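Local coordinates for protein pseudoalteromonas arctica PAMC 21717 (PDB 5YL7) that is a cold-active, calcium-binding serine protease of the subtilase family that probably hydrolyses peptide bonds in proteins, at residues D9-Y14 against E116-V121. Numbering follows the deposited sequence.
With CA (calcium ion), chain C.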
loop_
_atom_site.group_PDB
_atom_site.type_symbol
_atom_site.label_atom_id
_atom_site.label_comp_id
_atom_site.label_asym_id
_atom_site.label_seq_id
_atom_site.Cartn_x
_atom_site.Cartn_y
_atom_site.Cartn_z
ATOM N N ASP A 9 6.753 -12.470 -14.816
ATOM C CA ASP A 9 5.672 -13.203 -15.392
ATOM C C ASP A 9 4.702 -13.786 -14.370
ATOM O O ASP A 9 3.511 -13.994 -14.661
ATOM C CB ASP A 9 6.186 -14.395 -16.296
ATOM C CG ASP A 9 6.713 -13.913 -17.633
ATOM O OD1 ASP A 9 6.608 -12.716 -18.039
ATOM O OD2 ASP A 9 7.348 -14.796 -18.249
ATOM N N ASP A 10 5.172 -14.051 -13.150
ATOM C CA ASP A 10 4.325 -14.491 -12.060
ATOM C C ASP A 10 3.438 -13.328 -11.499
ATOM O O ASP A 10 2.448 -13.611 -10.834
ATOM C CB ASP A 10 5.168 -15.099 -10.892
ATOM C CG ASP A 10 5.850 -16.435 -11.219
ATOM O OD1 ASP A 10 5.236 -17.146 -12.033
ATOM O OD2 ASP A 10 6.948 -16.664 -10.712
ATOM N N GLN A 11 3.822 -12.107 -11.813
ATOM C CA GLN A 11 3.082 -10.938 -11.324
ATOM C C GLN A 11 1.988 -10.588 -12.323
ATOM O O GLN A 11 1.913 -9.569 -12.934
ATOM C CB GLN A 11 4.057 -9.756 -11.112
ATOM C CG GLN A 11 5.035 -10.057 -9.986
ATOM C CD GLN A 11 5.944 -8.925 -9.673
ATOM O OE1 GLN A 11 6.804 -8.519 -10.474
ATOM N NE2 GLN A 11 5.744 -8.320 -8.482
ATOM N N TRP A 12 1.000 -11.535 -12.366
ATOM C CA TRP A 12 -0.145 -11.418 -13.279
ATOM C C TRP A 12 -0.874 -10.088 -13.140
ATOM O O TRP A 12 -1.471 -9.544 -14.068
ATOM C CB TRP A 12 -1.139 -12.582 -13.046
ATOM C CG TRP A 12 -1.626 -12.709 -11.638
ATOM C CD1 TRP A 12 -1.151 -13.465 -10.653
ATOM C CD2 TRP A 12 -2.727 -11.952 -11.060
ATOM N NE1 TRP A 12 -1.814 -13.231 -9.490
ATOM C CE2 TRP A 12 -2.787 -12.293 -9.714
ATOM C CE3 TRP A 12 -3.654 -11.027 -11.544
ATOM C CZ2 TRP A 12 -3.727 -11.711 -8.820
ATOM C CZ3 TRP A 12 -4.567 -10.464 -10.652
ATOM C CH2 TRP A 12 -4.607 -10.821 -9.331
ATOM N N HIS A 13 -0.850 -9.623 -11.876
ATOM C CA HIS A 13 -1.530 -8.430 -11.457
ATOM C C HIS A 13 -1.009 -7.144 -12.105
ATOM O O HIS A 13 -1.637 -6.112 -12.063
ATOM C CB HIS A 13 -1.570 -8.359 -9.942
ATOM C CG HIS A 13 -0.306 -8.766 -9.286
ATOM N ND1 HIS A 13 0.679 -7.839 -8.961
ATOM C CD2 HIS A 13 0.200 -10.010 -8.947
ATOM C CE1 HIS A 13 1.718 -8.559 -8.476
ATOM N NE2 HIS A 13 1.476 -9.856 -8.430
ATOM N N TYR A 14 0.155 -7.187 -12.747
ATOM C CA TYR A 14 0.695 -6.088 -13.495
ATOM C C TYR A 14 0.319 -6.034 -14.948
ATOM O O TYR A 14 0.373 -4.962 -15.530
ATOM C CB TYR A 14 2.225 -6.066 -13.411
ATOM C CG TYR A 14 2.840 -5.822 -12.013
ATOM C CD1 TYR A 14 2.080 -5.334 -10.949
ATOM C CD2 TYR A 14 4.178 -6.094 -11.825
ATOM C CE1 TYR A 14 2.697 -5.106 -9.736
ATOM C CE2 TYR A 14 4.775 -5.849 -10.633
ATOM C CZ TYR A 14 4.045 -5.338 -9.578
ATOM O OH TYR A 14 4.646 -5.086 -8.328
ATOM N N GLU A 116 16.614 -9.558 -11.176
ATOM C CA GLU A 116 16.481 -10.234 -9.916
ATOM C C GLU A 116 15.008 -10.118 -9.424
ATOM O O GLU A 116 14.481 -9.017 -9.546
ATOM C CB GLU A 116 17.377 -9.599 -8.834
ATOM C CG GLU A 116 17.374 -10.270 -7.521
ATOM C CD GLU A 116 18.415 -9.648 -6.551
ATOM O OE1 GLU A 116 18.393 -10.104 -5.377
ATOM O OE2 GLU A 116 19.176 -8.706 -6.977
ATOM N N GLY A 117 14.445 -11.160 -8.917
ATOM C CA GLY A 117 13.178 -11.013 -8.152
ATOM C C GLY A 117 12.087 -10.473 -9.027
ATOM O O GLY A 117 11.787 -10.914 -10.148
ATOM N N VAL A 118 11.368 -9.496 -8.452
ATOM C CA VAL A 118 10.140 -8.893 -8.925
ATOM C C VAL A 118 10.254 -7.506 -9.491
ATOM O O VAL A 118 11.391 -6.906 -9.409
ATOM C CB VAL A 118 9.063 -8.921 -7.760
ATOM C CG1 VAL A 118 8.705 -10.330 -7.353
ATOM C CG2 VAL A 118 9.579 -8.143 -6.582
ATOM N N ALA A 119 9.144 -6.954 -9.993
ATOM C CA ALA A 119 9.051 -5.584 -10.348
ATOM C C ALA A 119 8.108 -4.833 -9.423
ATOM O O ALA A 119 7.344 -5.459 -8.670
ATOM C CB ALA A 119 8.603 -5.464 -11.803
ATOM N N GLY A 120 8.222 -3.519 -9.459
ATOM C CA GLY A 120 7.351 -2.631 -8.695
ATOM C C GLY A 120 6.526 -1.811 -9.635
ATOM O O GLY A 120 6.860 -1.556 -10.799
ATOM N N VAL A 121 5.359 -1.288 -9.179
ATOM C CA VAL A 121 4.473 -0.502 -10.024
ATOM C C VAL A 121 5.093 0.809 -10.394
ATOM O O VAL A 121 5.010 1.232 -11.561
ATOM C CB VAL A 121 3.133 -0.306 -9.276
ATOM C CG1 VAL A 121 2.238 0.646 -10.036
ATOM C CG2 VAL A 121 2.440 -1.652 -9.077
HETATM CA CA CA C . 13.741 -6.815 -9.232
#
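Q11 and Y14 share a first torsion, chi1 -66° and -64°, that sets CG opposite each residue's own carbonyl carbon and sends both side chains from 9-14 across to the loop 116-121. Beyond CG the Q11 chain runs extended, and its carboxamide clasps the backbone of A119 at both ends. A119 N donates to Q11 OE1 at 2.9 Å, an almost straight bond (175°) in the plane of the Q11 amide carbonyl, on a lone pair of OE1; Q11 NE2 returns a longer one to A119 O at 3.3 Å. The same oxygen takes the hydroxyl of Y14, with OH to O 2.7 Å, from above the plane of the A119 carbonyl. It lies at the edge of the tyrosine ring, while V121 CG2 sits obliquely 3.5 Å from Y14 CE1. The V118 side chain crosses that of Q11 at about a right angle, its CB 3.4 Å from Q11 NE2. E116 O and V118 O bind calcium at 2.3 and 2.4 Å, and D5, D49, V111 and N114 complete the site. Shortening this glutamine to an alanine is likely to leave A119 N without its acceptor and open a gap beside V118. The contact ties the chain's start, where Q11 centres an inverse gamma turn, to the calcium-binding loop between helix 100-109 and strand 126-131 of the subtilase fold. Three hydrogen bonds from two side chains thereby satisfy the buried N-H and C=O of A119, polar groups costly to bury unpaired, one residue beyond the calcium ligand V118.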